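Local coordinates for extracellular solute-binding protein, family 1 (Bifidobacterium longum subsp. infantis ATCC 15697, PDB 3QUF), which probably binds a solute outside the cell, as a family 1 extracellular solute-binding protein, and delivers it for transport, at residues T30-Y35 with P55-D60; V138-Y143 with Q293-G298. One frame throughout, in Å; residues are numbered along the deposited sequence.

Contact 1: T30-Y35 with P55-D60; sequences TKISFY and PDITLD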
loop_
_atom_site.group_PDB
_atom_site.type_symbol
_atom_site.label_atom_id
_atom_site.label_comp_id
_atom_site.label_asym_id
_atom_site.label_seq_id
_atom_site.Cartn_x
_atom_site.Cartn_y
_atom_site.Cartn_z
ATOM N N THR A 30 31.043 6.182 16.991
ATOM C CA THR A 30 30.000 5.322 17.501
ATOM C C THR A 30 29.672 4.310 16.427
ATOM O O THR A 30 29.332 4.689 15.309
ATOM C CB THR A 30 28.733 6.138 17.813
ATOM O OG1 THR A 30 29.035 7.098 18.853
ATOM C CG2 THR A 30 27.581 5.210 18.271
ATOM N N LYS A 31 29.780 3.040 16.772
ATOM C CA LYS A 31 29.433 1.949 15.870
ATOM C C LYS A 31 27.960 1.570 16.010
ATOM O O LYS A 31 27.533 1.232 17.114
ATOM C CB LYS A 31 30.276 0.729 16.225
ATOM C CG LYS A 31 31.767 0.960 16.107
ATOM C CD LYS A 31 32.508 -0.358 16.206
ATOM C CE LYS A 31 31.832 -1.430 15.376
ATOM N NZ LYS A 31 31.991 -1.222 13.917
ATOM N N ILE A 32 27.211 1.585 14.917
ATOM C CA ILE A 32 25.818 1.097 14.899
ATOM C C ILE A 32 25.604 0.113 13.757
ATOM O O ILE A 32 26.437 0.058 12.829
ATOM C CB ILE A 32 24.781 2.224 14.825
ATOM C CG1 ILE A 32 25.009 3.155 13.611
ATOM C CG2 ILE A 32 24.838 3.026 16.150
ATOM C CD1 ILE A 32 23.893 4.211 13.418
ATOM N N SER A 33 24.544 -0.693 13.865
ATOM C CA SER A 33 24.200 -1.655 12.850
ATOM C C SER A 33 22.800 -1.418 12.316
ATOM O O SER A 33 21.944 -0.852 13.001
ATOM C CB SER A 33 24.317 -3.081 13.377
ATOM O OG SER A 33 23.548 -3.202 14.550
ATOM N N PHE A 34 22.573 -1.844 11.081
ATOM C CA PHE A 34 21.277 -1.710 10.418
ATOM C C PHE A 34 21.017 -3.024 9.736
ATOM O O PHE A 34 21.856 -3.453 8.929
ATOM C CB PHE A 34 21.356 -0.564 9.413
ATOM C CG PHE A 34 20.139 -0.363 8.515
ATOM C CD1 PHE A 34 18.871 -0.758 8.850
ATOM C CD2 PHE A 34 20.319 0.280 7.291
ATOM C CE1 PHE A 34 17.791 -0.556 7.967
ATOM C CE2 PHE A 34 19.264 0.476 6.417
ATOM C CZ PHE A 34 18.028 0.064 6.733
ATOM N N TYR A 35 19.968 -3.724 10.143
ATOM C CA TYR A 35 19.552 -4.944 9.450
ATOM C C TYR A 35 18.416 -4.507 8.562
ATOM O O TYR A 35 17.313 -4.220 9.029
ATOM C CB TYR A 35 19.111 -6.034 10.412
ATOM C CG TYR A 35 18.842 -7.345 9.712
ATOM C CD1 TYR A 35 19.760 -7.855 8.807
ATOM C CD2 TYR A 35 17.706 -8.062 9.931
ATOM C CE1 TYR A 35 19.533 -9.072 8.150
ATOM C CE2 TYR A 35 17.467 -9.282 9.280
ATOM C CZ TYR A 35 18.376 -9.761 8.385
ATOM O OH TYR A 35 18.218 -10.970 7.745
ATOM N N PRO A 55 31.068 11.484 10.012
ATOM C CA PRO A 55 32.346 10.812 10.093
ATOM C C PRO A 55 32.552 10.096 11.405
ATOM O O PRO A 55 33.395 9.229 11.475
ATOM C CB PRO A 55 33.345 11.960 9.926
ATOM C CG PRO A 55 32.617 13.149 10.401
ATOM C CD PRO A 55 31.233 12.951 9.933
ATOM N N ASP A 56 31.801 10.494 12.441
ATOM C CA ASP A 56 31.821 9.984 13.780
ATOM C C ASP A 56 30.983 8.706 13.937
ATOM O O ASP A 56 30.919 8.160 15.024
ATOM C CB ASP A 56 31.217 11.078 14.699
ATOM C CG ASP A 56 29.763 11.503 14.298
ATOM O OD1 ASP A 56 29.446 11.867 13.107
ATOM O OD2 ASP A 56 28.901 11.443 15.224
ATOM N N ILE A 57 30.269 8.312 12.887
ATOM C CA ILE A 57 29.377 7.136 12.976
ATOM C C ILE A 57 29.825 6.086 12.001
ATOM O O ILE A 57 30.019 6.394 10.817
ATOM C CB ILE A 57 27.918 7.521 12.750
ATOM C CG1 ILE A 57 27.518 8.572 13.805
ATOM C CG2 ILE A 57 26.963 6.231 12.736
ATOM C CD1 ILE A 57 26.181 9.200 13.623
ATOM N N THR A 58 30.022 4.868 12.499
ATOM C CA THR A 58 30.334 3.728 11.663
ATOM C C THR A 58 29.066 2.894 11.548
ATOM O O THR A 58 28.615 2.374 12.565
ATOM C CB THR A 58 31.441 2.853 12.308
ATOM O OG1 THR A 58 32.664 3.615 12.459
ATOM C CG2 THR A 58 31.704 1.595 11.438
ATOM N N LEU A 59 28.542 2.739 10.336
ATOM C CA LEU A 59 27.310 1.980 10.111
ATOM C C LEU A 59 27.608 0.645 9.425
ATOM O O LEU A 59 28.208 0.619 8.345
ATOM C CB LEU A 59 26.343 2.836 9.317
ATOM C CG LEU A 59 24.985 2.256 8.970
ATOM C CD1 LEU A 59 24.232 1.852 10.235
ATOM C CD2 LEU A 59 24.080 3.222 8.128
ATOM N N ASP A 60 27.301 -0.448 10.100
ATOM C CA ASP A 60 27.453 -1.812 9.565
ATOM C C ASP A 60 26.076 -2.247 9.096
ATOM O O ASP A 60 25.159 -2.380 9.908
ATOM C CB ASP A 60 27.968 -2.769 10.650
ATOM C CG ASP A 60 28.101 -4.224 10.163
ATOM O OD1 ASP A 60 28.279 -4.450 8.954
ATOM O OD2 ASP A 60 28.041 -5.144 11.001
HETATM O O HOH W 1 30.029 9.397 17.902
#
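Residues 30-35 and 57-60 run side by side as parallel strands, their short axes 4.6 Å apart at closest approach and 28° from each other. They are the two strands of a beta-alpha-beta unit, connected by helix 40-53. Thr30 pairs with Ile57, Lys31 with Thr58, Ile32 with Leu59 and Ser33 with Asp60. Five backbone hydrogen bonds alternate in direction across the ladder. Ile32 uses both its polar backbone atoms: its N binds Thr58 O at 2.9 Å, and its O accepts from Asp60 N.

Thr30, Ile32, Ile57 and Leu59 share one face. Here Ile32 is the central side chain. Its CG1 sits between its own backbone N and carbonyl carbon (chi1 56°), and from there the branch reaches both neighbours on the other strand. Ile32 CD1 lies 3.7 Å from Ile57 CG2, and Ile32 CG1 is 3.7 Å from Leu59 CD1. The same Leu59 methyl, CD1, also touches Phe34 CB at 3.8 Å. Helix 311-324 covers part of this face through Ala316, and helix 40-53 packs on Ile57 and Leu59. Lys31, Ser33, Thr58 and Asp60 occupy the other, more exposed face.

At the start of the ladder Asp56 O has two donors: Thr30 N at 2.8 Å and, more weakly, a water at 3.3 Å. That water accepts from Thr30 OG1 at 2.7 Å.

Contact 2: V138-Y143 with Q293-G298; sequences VGAFFY and QWINGG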
loop_
_atom_site.group_PDB
_atom_site.type_symbol
_atom_site.label_atom_id
_atom_site.label_comp_id
_atom_site.label_asym_id
_atom_site.label_seq_id
_atom_site.Cartn_x
_atom_site.Cartn_y
_atom_site.Cartn_z
ATOM N N VAL A 138 1.728 3.489 -4.727
ATOM C CA VAL A 138 0.340 3.749 -5.078
ATOM C C VAL A 138 -0.132 2.872 -6.219
ATOM O O VAL A 138 0.665 2.320 -6.997
ATOM C CB VAL A 138 0.122 5.211 -5.432
ATOM C CG1 VAL A 138 0.406 6.108 -4.228
ATOM C CG2 VAL A 138 0.932 5.596 -6.667
ATOM N N GLY A 139 -1.441 2.703 -6.299
ATOM C CA GLY A 139 -2.073 1.994 -7.395
ATOM C C GLY A 139 -3.400 2.667 -7.730
ATOM O O GLY A 139 -4.035 3.298 -6.869
ATOM N N ALA A 140 -3.853 2.484 -8.963
ATOM C CA ALA A 140 -5.059 3.180 -9.437
ATOM C C ALA A 140 -5.588 2.510 -10.700
ATOM O O ALA A 140 -5.091 1.447 -11.082
ATOM C CB ALA A 140 -4.725 4.683 -9.685
ATOM N N PHE A 141 -6.615 3.090 -11.314
ATOM C CA PHE A 141 -7.191 2.543 -12.523
ATOM C C PHE A 141 -6.514 3.162 -13.750
ATOM O O PHE A 141 -6.404 4.401 -13.880
ATOM C CB PHE A 141 -8.694 2.812 -12.609
ATOM C CG PHE A 141 -9.606 1.710 -12.066
ATOM C CD1 PHE A 141 -9.206 0.401 -11.871
ATOM C CD2 PHE A 141 -10.951 2.027 -11.812
ATOM C CE1 PHE A 141 -10.097 -0.559 -11.431
ATOM C CE2 PHE A 141 -11.841 1.068 -11.431
ATOM C CZ PHE A 141 -11.427 -0.223 -11.226
ATOM N N PHE A 142 -6.060 2.304 -14.645
ATOM C CA PHE A 142 -5.514 2.701 -15.923
ATOM C C PHE A 142 -6.575 2.337 -16.952
ATOM O O PHE A 142 -7.124 1.240 -16.890
ATOM C CB PHE A 142 -4.195 1.964 -16.169
ATOM C CG PHE A 142 -3.051 2.456 -15.318
ATOM C CD1 PHE A 142 -3.079 2.341 -13.905
ATOM C CD2 PHE A 142 -1.960 3.076 -15.907
ATOM C CE1 PHE A 142 -2.046 2.830 -13.122
ATOM C CE2 PHE A 142 -0.906 3.545 -15.136
ATOM C CZ PHE A 142 -0.938 3.433 -13.741
ATOM N N TYR A 143 -6.903 3.270 -17.841
ATOM C CA TYR A 143 -7.982 3.041 -18.820
ATOM C C TYR A 143 -7.622 3.400 -20.255
ATOM O O TYR A 143 -6.775 4.257 -20.505
ATOM C CB TYR A 143 -9.295 3.739 -18.392
ATOM C CG TYR A 143 -9.220 5.251 -18.340
ATOM C CD1 TYR A 143 -8.727 5.892 -17.216
ATOM C CD2 TYR A 143 -9.648 6.024 -19.417
ATOM C CE1 TYR A 143 -8.658 7.280 -17.147
ATOM C CE2 TYR A 143 -9.572 7.408 -19.372
ATOM C CZ TYR A 143 -9.087 8.026 -18.242
ATOM O OH TYR A 143 -9.017 9.390 -18.192
ATOM N N GLN A 293 -13.584 9.626 -4.229
ATOM C CA GLN A 293 -12.588 8.701 -4.803
ATOM C C GLN A 293 -11.313 8.568 -3.972
ATOM O O GLN A 293 -10.830 9.548 -3.368
ATOM C CB GLN A 293 -12.216 9.072 -6.235
ATOM C CG GLN A 293 -13.379 9.230 -7.200
ATOM C CD GLN A 293 -14.098 10.550 -7.042
ATOM O OE1 GLN A 293 -13.563 11.521 -6.461
ATOM N NE2 GLN A 293 -15.345 10.601 -7.556
ATOM N N TRP A 294 -10.793 7.336 -3.940
ATOM C CA TRP A 294 -9.526 6.986 -3.290
ATOM C C TRP A 294 -8.625 6.241 -4.283
ATOM O O TRP A 294 -9.075 5.736 -5.301
ATOM C CB TRP A 294 -9.778 6.115 -2.045
ATOM C CG TRP A 294 -10.252 6.923 -0.875
ATOM C CD1 TRP A 294 -11.390 7.655 -0.823
ATOM C CD2 TRP A 294 -9.568 7.161 0.341
ATOM N NE1 TRP A 294 -11.460 8.358 0.341
ATOM C CE2 TRP A 294 -10.365 8.057 1.098
ATOM C CE3 TRP A 294 -8.350 6.735 0.873
ATOM C CZ2 TRP A 294 -9.993 8.496 2.365
ATOM C CZ3 TRP A 294 -8.003 7.147 2.129
ATOM C CH2 TRP A 294 -8.818 8.068 2.855
ATOM N N ILE A 295 -7.338 6.164 -3.946
ATOM C CA ILE A 295 -6.399 5.311 -4.658
ATOM C C ILE A 295 -5.902 4.230 -3.704
ATOM O O ILE A 295 -6.121 4.272 -2.492
ATOM C CB ILE A 295 -5.240 6.103 -5.306
ATOM C CG1 ILE A 295 -4.341 6.738 -4.247
ATOM C CG2 ILE A 295 -5.798 7.135 -6.282
ATOM C CD1 ILE A 295 -3.160 7.495 -4.782
ATOM N N ASN A 296 -5.276 3.220 -4.270
ATOM C CA ASN A 296 -4.574 2.259 -3.464
ATOM C C ASN A 296 -3.216 2.856 -3.056
ATOM O O ASN A 296 -2.555 3.579 -3.808
ATOM C CB ASN A 296 -4.221 0.975 -4.248
ATOM C CG ASN A 296 -5.421 0.095 -4.676
ATOM O OD1 ASN A 296 -5.252 -0.738 -5.590
ATOM N ND2 ASN A 296 -6.594 0.240 -4.062
ATOM N N GLY A 297 -2.725 2.444 -1.902
ATOM C CA GLY A 297 -1.354 2.747 -1.553
ATOM C C GLY A 297 -1.074 2.466 -0.099
ATOM O O GLY A 297 -1.968 2.163 0.702
ATOM N N GLY A 298 0.196 2.563 0.243
ATOM C CA GLY A 298 0.609 2.322 1.618
ATOM C C GLY A 298 2.075 2.640 1.779
ATOM O O GLY A 298 2.773 2.901 0.785
#
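The carboxamide of Asn296 is the flat group nearest the partner strand, its CG 4.1 Å from Gly139 O. Both polar ends of this amide are held elsewhere: OD1 by Arg263 NE and ND2 by Gly188 O. These two bonds satisfy the buried amide and should fix its rotation. Beyond the pairing, the Phe142 ring has Ala140 O at its edge, in the ring plane. The Phe141 ring meets Phe163, Phe178 and Phe284.

Gly139 and Asn296 form an antiparallel hydrogen-bonded pair. Gly139 N binds Asn296 O at 2.9 Å, but comes from above the carbonyl plane, 48° out of it. Asn296 N returns a bond of 2.9 Å to Gly139 O. Next to it, Val138 and Gly297 are a non-hydrogen-bonded pair with their CA atoms only 4.0 Å apart. Gly297 has no side chain, which lets the two backbones approach beside Val138 CG1.

Val138 and Ile295 make the closer apolar contact. The extended end of Ile295 (chi2 178°) brings its CD1 to 3.9 Å from Val138 CG1. Ala140 CB lies more loosely against Ile295 CG2, at 4.3 Å. Phe362 of helix 355-362 packs on Val138 and Ile295.

Strand 295-305 also pairs with strand 86-89, consistent with a hinge crossover of a two-lobed solute-binding protein.

How the contacts relate
Both contacts belong to the same mixed sheet, yet their centres are 38 Å apart and their nearest atoms about 17 Å. Contact 1 is local in sequence and lies far from the centre of the chain. Contact 2 joins segments with 149 residues between them near the middle and is wholly buried. The first is a parallel ladder with one covered face, one more exposed face and a water at its end. The second is a short antiparallel pairing with two glycines and a buried amide. Strand 86-89 connects them: it pairs with strand 30-36 of contact 1 and with strand 295-305 of contact 2.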